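Local coordinates for MUTM (fpg) protein (Thermus thermophilus, PDB 1EE8), which is a member of the MutM (Fpg) family, with its N-terminal domain, an H2TH domain and a zinc finger, at residues A31-T36 with G102-V107; G61-A66 with G110-I115; A37-R42 with F56-G61. All coordinates share one frame; numbering follows the deposited sequence.

Contact 1 of 3, residues A31-T36 with G102-V107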
loop_
_atom_site.group_PDB
_atom_site.type_symbol
_atom_site.label_atom_id
_atom_site.label_comp_id
_atom_site.label_asym_id
_atom_site.label_seq_id
_atom_site.Cartn_x
_atom_site.Cartn_y
_atom_site.Cartn_z
ATOM N N ALA A 31 -13.030 -3.860 1.232
ATOM C CA ALA A 31 -13.719 -3.584 2.490
ATOM C C ALA A 31 -13.218 -4.510 3.588
ATOM O O ALA A 31 -13.006 -4.087 4.723
ATOM C CB ALA A 31 -15.228 -3.764 2.317
ATOM N N ARG A 32 -13.035 -5.781 3.241
ATOM C CA ARG A 32 -12.577 -6.785 4.198
ATOM C C ARG A 32 -11.061 -7.002 4.187
ATOM O O ARG A 32 -10.458 -7.272 5.220
ATOM C CB ARG A 32 -13.274 -8.119 3.923
ATOM C CG ARG A 32 -14.782 -8.123 4.160
ATOM C CD ARG A 32 -15.345 -9.541 4.013
ATOM N NE ARG A 32 -16.752 -9.645 4.401
ATOM C CZ ARG A 32 -17.775 -9.228 3.658
ATOM N NH1 ARG A 32 -17.559 -8.674 2.471
ATOM N NH2 ARG A 32 -19.022 -9.364 4.105
ATOM N N TYR A 33 -10.457 -6.903 3.011
ATOM C CA TYR A 33 -9.017 -7.092 2.862
ATOM C C TYR A 33 -8.447 -5.728 2.549
ATOM O O TYR A 33 -8.423 -5.293 1.400
ATOM C CB TYR A 33 -8.776 -8.099 1.745
ATOM C CG TYR A 33 -9.693 -9.278 1.919
ATOM C CD1 TYR A 33 -9.855 -9.866 3.172
ATOM C CD2 TYR A 33 -10.469 -9.753 0.862
ATOM C CE1 TYR A 33 -10.773 -10.888 3.377
ATOM C CE2 TYR A 33 -11.387 -10.776 1.058
ATOM C CZ TYR A 33 -11.540 -11.333 2.319
ATOM O OH TYR A 33 -12.496 -12.288 2.537
ATOM N N ARG A 34 -8.000 -5.058 3.605
ATOM C CA ARG A 34 -7.501 -3.696 3.510
ATOM C C ARG A 34 -6.011 -3.502 3.339
ATOM O O ARG A 34 -5.203 -4.126 4.034
ATOM C CB ARG A 34 -7.958 -2.926 4.743
ATOM C CG ARG A 34 -9.455 -2.973 4.957
ATOM C CD ARG A 34 -9.828 -2.538 6.369
ATOM N NE ARG A 34 -11.239 -2.798 6.635
ATOM C CZ ARG A 34 -11.761 -2.953 7.848
ATOM N NH1 ARG A 34 -10.988 -2.875 8.924
ATOM N NH2 ARG A 34 -13.061 -3.186 7.984
ATOM N N ASN A 35 -5.663 -2.614 2.409
ATOM C CA ASN A 35 -4.273 -2.270 2.137
ATOM C C ASN A 35 -3.386 -3.477 1.890
ATOM O O ASN A 35 -2.240 -3.500 2.326
ATOM C CB ASN A 35 -3.711 -1.460 3.312
ATOM C CG ASN A 35 -4.514 -0.204 3.586
ATOM O OD1 ASN A 35 -5.091 -0.035 4.665
ATOM N ND2 ASN A 35 -4.561 0.681 2.606
ATOM N N THR A 36 -3.899 -4.478 1.188
ATOM C CA THR A 36 -3.093 -5.664 0.921
ATOM C C THR A 36 -1.977 -5.399 -0.097
ATOM O O THR A 36 -0.975 -6.107 -0.110
ATOM C CB THR A 36 -3.968 -6.839 0.432
ATOM O OG1 THR A 36 -4.679 -6.451 -0.750
ATOM C CG2 THR A 36 -4.965 -7.232 1.509
ATOM N N GLY A 102 -13.671 -13.339 8.285
ATOM C CA GLY A 102 -12.240 -13.108 8.215
ATOM C C GLY A 102 -11.891 -11.730 7.675
ATOM O O GLY A 102 -12.666 -11.115 6.945
ATOM N N ARG A 103 -10.713 -11.239 8.043
ATOM C CA ARG A 103 -10.246 -9.942 7.583
ATOM C C ARG A 103 -8.749 -10.024 7.315
ATOM O O ARG A 103 -8.063 -10.871 7.879
ATOM C CB ARG A 103 -10.508 -8.872 8.650
ATOM C CG ARG A 103 -11.979 -8.608 8.949
ATOM C CD ARG A 103 -12.620 -7.778 7.854
ATOM N NE ARG A 103 -14.011 -7.443 8.164
ATOM C CZ ARG A 103 -15.025 -8.303 8.096
ATOM N NH1 ARG A 103 -16.256 -7.907 8.399
ATOM N NH2 ARG A 103 -14.816 -9.554 7.714
ATOM N N LEU A 104 -8.257 -9.159 6.435
ATOM C CA LEU A 104 -6.829 -9.098 6.132
ATOM C C LEU A 104 -6.435 -7.638 6.299
ATOM O O LEU A 104 -7.186 -6.741 5.912
ATOM C CB LEU A 104 -6.525 -9.548 4.696
ATOM C CG LEU A 104 -6.557 -11.049 4.364
ATOM C CD1 LEU A 104 -6.141 -11.244 2.897
ATOM C CD2 LEU A 104 -5.625 -11.825 5.298
ATOM N N PHE A 105 -5.261 -7.407 6.871
ATOM C CA PHE A 105 -4.774 -6.055 7.098
ATOM C C PHE A 105 -3.330 -5.890 6.656
ATOM O O PHE A 105 -2.430 -6.556 7.173
ATOM C CB PHE A 105 -4.845 -5.704 8.586
ATOM C CG PHE A 105 -6.209 -5.844 9.187
ATOM C CD1 PHE A 105 -7.105 -4.779 9.168
ATOM C CD2 PHE A 105 -6.590 -7.033 9.799
ATOM C CE1 PHE A 105 -8.365 -4.895 9.758
ATOM C CE2 PHE A 105 -7.853 -7.158 10.393
ATOM C CZ PHE A 105 -8.738 -6.081 10.370
ATOM N N GLY A 106 -3.111 -5.002 5.696
ATOM C CA GLY A 106 -1.760 -4.728 5.249
ATOM C C GLY A 106 -1.349 -3.551 6.111
ATOM O O GLY A 106 -2.031 -2.526 6.124
ATOM N N VAL A 107 -0.259 -3.685 6.849
ATOM C CA VAL A 107 0.169 -2.592 7.717
ATOM C C VAL A 107 1.681 -2.484 7.844
ATOM O O VAL A 107 2.394 -3.463 7.660
ATOM C CB VAL A 107 -0.381 -2.770 9.149
ATOM C CG1 VAL A 107 -1.912 -2.754 9.146
ATOM C CG2 VAL A 107 0.145 -4.068 9.733
HETATM O O HOH W 1 -18.251 -9.400 7.333
HETATM O O HOH W 2 -13.681 -12.757 4.861
#

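Contact 2 of 3, residues G61-A66 with G110-I115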
loop_
_atom_site.group_PDB
_atom_site.type_symbol
_atom_site.label_atom_id
_atom_site.label_comp_id
_atom_site.label_asym_id
_atom_site.label_seq_id
_atom_site.Cartn_x
_atom_site.Cartn_y
_atom_site.Cartn_z
ATOM N N GLY A 61 9.710 -4.110 6.376
ATOM C CA GLY A 61 8.929 -3.561 7.473
ATOM C C GLY A 61 7.424 -3.537 7.299
ATOM O O GLY A 61 6.765 -2.585 7.709
ATOM N N VAL A 62 6.879 -4.586 6.698
ATOM C CA VAL A 62 5.443 -4.687 6.478
ATOM C C VAL A 62 4.900 -5.976 7.091
ATOM O O VAL A 62 5.626 -6.962 7.229
ATOM C CB VAL A 62 5.118 -4.693 4.960
ATOM C CG1 VAL A 62 3.706 -5.195 4.729
ATOM C CG2 VAL A 62 5.283 -3.281 4.380
ATOM N N GLU A 63 3.627 -5.960 7.471
ATOM C CA GLU A 63 2.988 -7.149 8.013
ATOM C C GLU A 63 1.616 -7.338 7.383
ATOM O O GLU A 63 0.872 -6.379 7.178
ATOM C CB GLU A 63 2.819 -7.055 9.539
ATOM C CG GLU A 63 4.118 -6.956 10.321
ATOM C CD GLU A 63 3.906 -6.944 11.829
ATOM O OE1 GLU A 63 3.196 -6.047 12.340
ATOM O OE2 GLU A 63 4.459 -7.832 12.508
ATOM N N LEU A 64 1.294 -8.579 7.048
ATOM C CA LEU A 64 -0.015 -8.876 6.507
ATOM C C LEU A 64 -0.681 -9.608 7.661
ATOM O O LEU A 64 -0.335 -10.746 7.977
ATOM C CB LEU A 64 0.076 -9.772 5.275
ATOM C CG LEU A 64 -1.258 -10.072 4.582
ATOM C CD1 LEU A 64 -1.950 -8.776 4.178
ATOM C CD2 LEU A 64 -1.003 -10.937 3.357
ATOM N N VAL A 65 -1.612 -8.929 8.315
ATOM C CA VAL A 65 -2.300 -9.521 9.442
ATOM C C VAL A 65 -3.563 -10.201 8.962
ATOM O O VAL A 65 -4.309 -9.645 8.153
ATOM C CB VAL A 65 -2.643 -8.450 10.506
ATOM C CG1 VAL A 65 -3.434 -9.076 11.656
ATOM C CG2 VAL A 65 -1.359 -7.824 11.023
ATOM N N ALA A 66 -3.788 -11.412 9.450
ATOM C CA ALA A 66 -4.967 -12.161 9.068
ATOM C C ALA A 66 -5.776 -12.574 10.282
ATOM O O ALA A 66 -5.235 -13.092 11.263
ATOM C CB ALA A 66 -4.571 -13.404 8.255
ATOM N N GLY A 110 4.031 -3.232 13.113
ATOM C CA GLY A 110 3.692 -2.649 14.399
ATOM C C GLY A 110 2.503 -1.701 14.415
ATOM O O GLY A 110 1.894 -1.497 15.470
ATOM N N ASP A 111 2.163 -1.124 13.263
ATOM C CA ASP A 111 1.047 -0.178 13.190
ATOM C C ASP A 111 -0.298 -0.885 13.277
ATOM O O ASP A 111 -0.912 -1.219 12.263
ATOM C CB ASP A 111 1.131 0.648 11.901
ATOM C CG ASP A 111 -0.039 1.608 11.741
ATOM O OD1 ASP A 111 -0.576 2.082 12.767
ATOM O OD2 ASP A 111 -0.415 1.903 10.584
ATOM N N TYR A 112 -0.760 -1.090 14.504
ATOM C CA TYR A 112 -2.018 -1.780 14.732
ATOM C C TYR A 112 -3.185 -0.857 15.064
ATOM O O TYR A 112 -4.190 -1.295 15.629
ATOM C CB TYR A 112 -1.817 -2.817 15.836
ATOM C CG TYR A 112 -0.717 -3.814 15.521
ATOM C CD1 TYR A 112 0.027 -4.403 16.537
ATOM C CD2 TYR A 112 -0.422 -4.167 14.204
ATOM C CE1 TYR A 112 1.039 -5.321 16.258
ATOM C CE2 TYR A 112 0.589 -5.086 13.913
ATOM C CZ TYR A 112 1.312 -5.658 14.946
ATOM O OH TYR A 112 2.301 -6.571 14.671
ATOM N N ARG A 113 -3.056 0.415 14.693
ATOM C CA ARG A 113 -4.108 1.400 14.941
ATOM C C ARG A 113 -5.454 0.928 14.399
ATOM O O ARG A 113 -6.507 1.345 14.879
ATOM C CB ARG A 113 -3.750 2.741 14.293
ATOM C CG ARG A 113 -2.664 3.526 15.011
ATOM C CD ARG A 113 -2.325 4.800 14.249
ATOM N NE ARG A 113 -1.792 4.511 12.921
ATOM C CZ ARG A 113 -1.585 5.426 11.979
ATOM N NH1 ARG A 113 -1.094 5.063 10.801
ATOM N NH2 ARG A 113 -1.871 6.703 12.208
ATOM N N GLU A 114 -5.413 0.063 13.392
ATOM C CA GLU A 114 -6.629 -0.467 12.789
ATOM C C GLU A 114 -7.021 -1.791 13.427
ATOM O O GLU A 114 -8.146 -2.260 13.257
ATOM C CB GLU A 114 -6.427 -0.661 11.286
ATOM C CG GLU A 114 -6.387 0.635 10.491
ATOM C CD GLU A 114 -5.888 0.439 9.072
ATOM O OE1 GLU A 114 -6.098 1.348 8.241
ATOM O OE2 GLU A 114 -5.276 -0.616 8.788
ATOM N N ILE A 115 -6.088 -2.380 14.168
ATOM C CA ILE A 115 -6.306 -3.658 14.837
ATOM C C ILE A 115 -5.899 -3.501 16.307
ATOM O O ILE A 115 -4.983 -4.168 16.788
ATOM C CB ILE A 115 -5.434 -4.752 14.189
ATOM C CG1 ILE A 115 -5.305 -4.482 12.687
ATOM C CG2 ILE A 115 -6.069 -6.121 14.397
ATOM C CD1 ILE A 115 -4.184 -5.244 12.019
#

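Contact 3 of 3, residues A37-R42 with F56-G61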
loop_
_atom_site.group_PDB
_atom_site.type_symbol
_atom_site.label_atom_id
_atom_site.label_comp_id
_atom_site.label_asym_id
_atom_site.label_seq_id
_atom_site.Cartn_x
_atom_site.Cartn_y
_atom_site.Cartn_z
ATOM N N ALA A 37 -2.135 -4.373 -0.932
ATOM C CA ALA A 37 -1.112 -4.052 -1.935
ATOM C C ALA A 37 0.220 -3.736 -1.253
ATOM O O ALA A 37 1.290 -3.877 -1.842
ATOM C CB ALA A 37 -1.553 -2.865 -2.785
ATOM N N LEU A 38 0.140 -3.322 0.003
ATOM C CA LEU A 38 1.326 -2.986 0.773
ATOM C C LEU A 38 2.251 -4.187 0.911
ATOM O O LEU A 38 3.477 -4.049 0.946
ATOM C CB LEU A 38 0.902 -2.507 2.158
ATOM C CG LEU A 38 1.670 -1.339 2.760
ATOM C CD1 LEU A 38 1.504 -0.128 1.870
ATOM C CD2 LEU A 38 1.150 -1.057 4.159
ATOM N N ALA A 39 1.651 -5.367 0.983
ATOM C CA ALA A 39 2.385 -6.615 1.157
ATOM C C ALA A 39 2.959 -7.221 -0.116
ATOM O O ALA A 39 3.857 -8.060 -0.054
ATOM C CB ALA A 39 1.471 -7.645 1.830
ATOM N N GLU A 40 2.451 -6.798 -1.266
ATOM C CA GLU A 40 2.890 -7.360 -2.536
ATOM C C GLU A 40 4.335 -7.096 -2.954
ATOM O O GLU A 40 4.871 -5.995 -2.779
ATOM C CB GLU A 40 1.928 -6.923 -3.644
ATOM C CG GLU A 40 0.516 -7.454 -3.431
ATOM C CD GLU A 40 -0.434 -7.065 -4.549
ATOM O OE1 GLU A 40 -1.358 -7.850 -4.841
ATOM O OE2 GLU A 40 -0.266 -5.974 -5.129
ATOM N N GLY A 41 4.956 -8.138 -3.498
ATOM C CA GLY A 41 6.326 -8.053 -3.956
ATOM C C GLY A 41 7.336 -8.041 -2.831
ATOM O O GLY A 41 8.348 -7.365 -2.921
ATOM N N ARG A 42 7.062 -8.790 -1.770
ATOM C CA ARG A 42 7.965 -8.843 -0.628
ATOM C C ARG A 42 8.144 -10.291 -0.207
ATOM O O ARG A 42 7.218 -11.104 -0.323
ATOM C CB ARG A 42 7.387 -8.049 0.549
ATOM C CG ARG A 42 7.145 -6.577 0.278
ATOM C CD ARG A 42 6.465 -5.940 1.467
ATOM N NE ARG A 42 6.082 -4.552 1.216
ATOM C CZ ARG A 42 6.910 -3.510 1.270
ATOM N NH1 ARG A 42 8.188 -3.669 1.571
ATOM N NH2 ARG A 42 6.446 -2.300 1.029
ATOM N N PHE A 56 2.023 -12.344 8.843
ATOM C CA PHE A 56 3.080 -12.657 7.898
ATOM C C PHE A 56 4.049 -11.478 7.943
ATOM O O PHE A 56 3.671 -10.346 7.622
ATOM C CB PHE A 56 2.513 -12.803 6.482
ATOM C CG PHE A 56 1.657 -14.020 6.290
ATOM C CD1 PHE A 56 2.206 -15.208 5.816
ATOM C CD2 PHE A 56 0.300 -13.989 6.604
ATOM C CE1 PHE A 56 1.415 -16.348 5.658
ATOM C CE2 PHE A 56 -0.496 -15.120 6.448
ATOM C CZ PHE A 56 0.065 -16.303 5.975
ATOM N N ALA A 57 5.280 -11.732 8.376
ATOM C CA ALA A 57 6.294 -10.679 8.433
ATOM C C ALA A 57 6.933 -10.618 7.050
ATOM O O ALA A 57 7.474 -11.610 6.554
ATOM C CB ALA A 57 7.344 -11.002 9.492
ATOM N N LEU A 58 6.866 -9.444 6.431
ATOM C CA LEU A 58 7.394 -9.255 5.090
ATOM C C LEU A 58 8.589 -8.314 5.044
ATOM O O LEU A 58 8.629 -7.294 5.731
ATOM C CB LEU A 58 6.278 -8.725 4.192
ATOM C CG LEU A 58 5.014 -9.585 4.289
ATOM C CD1 LEU A 58 3.855 -8.887 3.605
ATOM C CD2 LEU A 58 5.284 -10.954 3.666
ATOM N N GLU A 59 9.560 -8.665 4.216
ATOM C CA GLU A 59 10.766 -7.869 4.062
ATOM C C GLU A 59 10.408 -6.418 3.748
ATOM O O GLU A 59 9.560 -6.150 2.900
ATOM C CB GLU A 59 11.607 -8.467 2.942
ATOM C CG GLU A 59 13.006 -7.907 2.823
ATOM C CD GLU A 59 13.850 -8.729 1.872
ATOM O OE1 GLU A 59 13.438 -8.899 0.703
ATOM O OE2 GLU A 59 14.923 -9.210 2.294
ATOM N N GLY A 60 11.042 -5.477 4.443
ATOM C CA GLY A 60 10.754 -4.078 4.192
ATOM C C GLY A 60 9.888 -3.424 5.252
ATOM O O GLY A 60 9.375 -2.321 5.048
ATOM N N GLY A 61 9.710 -4.110 6.376
ATOM C CA GLY A 61 8.929 -3.561 7.473
ATOM C C GLY A 61 7.424 -3.537 7.299
ATOM O O GLY A 61 6.765 -2.585 7.709
#

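Contact 1 of 3, residues A31-T36 with G102-V107
Y33-R34 runs as a short parallel strand beside 103-107, with Y33 bridged to L104 and R34 to F105. Three hydrogen bonds join the backbones: L104 N to R32 O at 3.1 Å, R34 N to L104 O at 3.0 Å, and G106 N to R34 O at 2.8 Å. The first is nearly straight at 170°. On one face of the pair the Y33 ring carbon CD1 packs on L104 CB, 3.7 Å away. R34 and F105 lie side by side on the other face, with R34 NH1 at the ring edge, 3.4 Å from F105 CE1. R34 NE also bonds A31 O at 2.9 Å. R103 is bent at chi2 (-76°), which folds its guanidinium back to the R32 chain. There R103 NH2 donates to G102 O at 2.8 Å, in the guanidinium plane. R32 CG lies over one face of that group, and the R32 and R103 planes stand 79° apart. D29 pairs with R32, R100 O accepts from R32 NE and R103 NH2, and a water lies between the two; together these probably ease the like charges. Strand 33-34 borders the large mixed sheet. Strand 103-108 separates it from strand 62-67, where L104 packs on A66.

Contact 2 of 3, residues G61-A66 with G110-I115
One carboxylate oxygen of a buried strand residue, E63 OE1, takes two hydrogen bonds from the loop 110-115. Y112 OH donates to E63 OE1 at 2.6 Å, on the syn side and 18° out of the carboxylate plane. G110 N donates to E63 OE1 at 3.0 Å and comes from above that plane. That hydrogen bond is close to straight, 165° at the hydrogen. The E63 chain runs extended beyond CG and carries the carboxylate to the loop. E63 and Y112 cross at about a right angle, yet the carboxylate and the ring are only 16° from coplanar. E63 OE1 sits at the ring edge, 3.2 Å from Y112 CE2. The second part of the contact is apolar. V65 and I115 reach toward each other tip to tip, with V65 CB 3.9 Å from I115 CD1. A salt bridge within the loop ties R113 NE and NH1 side-on to the two D111 carboxylate oxygens. Y112 also packs on L118 and L119 of helix 117-120. E63 OE2 forms a salt bridge with R109. These partners would probably favour a charged E63. The bonds from Y112 and G110, with the V65-I115 packing, hold the loop to the strand.

Contact 3 of 3, residues A37-R42 with F56-G61
The backbones of A37-R42 and F56-G61 come closest at R42 and E59, whose CA atoms are 5.5 Å apart, and the contact is made largely by side chains. R42 is the main link. Its chain is extended from CG to NE (chi2 175°) and passes alongside E59 O, with R42 CD 3.4 Å from it. R42 NH1 then bonds E59 O at 3.1 Å, on a lone pair in the carbonyl plane. R42 NE turns to its own segment and bonds L38 O at 2.7 Å, almost straight at 168°. The two bonds fix the rotation of the guanidinium, with both carbonyl oxygens near its plane. The L58 side chain crosses R42 at about a right angle, and L58 CB is 3.9 Å from R42 CB. The end of L58 presses on A39, where L58 CD1 and A39 CB are a tight 3.2 Å apart. R42 NH2 donates to E40 O of the second subunit, and E40 OE2 of this chain forms a salt bridge with R108 of the second subunit. The contact therefore lies at the subunit interface in this entry. G41 and R42 both face L22 in a G1 beta bulge. This bulge starts strand 42-50, antiparallel to 53-58 in the sheet of the Fpg N-terminal domain.

How the contacts relate
All three contacts belong to one region of the large mixed sheet. Contacts 1 and 2 have centres about 9 Å apart. Strands 103-108 and 62-67 join them, with F105 N 2.7 Å from V65 O, and F105 CB packs on I115 CD1. Contacts 2 and 3 share G61, and their centres are about 11 Å apart. There strands 62-67 and 53-58 are neighbours, with F56 N 3.0 Å from L64 O. Contacts 1 and 3 have centres about 13 Å apart and meet through L38 CD2, which packs near G106 and V107. Both segments of contact 3 fall between those of contact 1 in sequence. The zinc site (C238, C241, C258, C261) lies in a separate part of the chain.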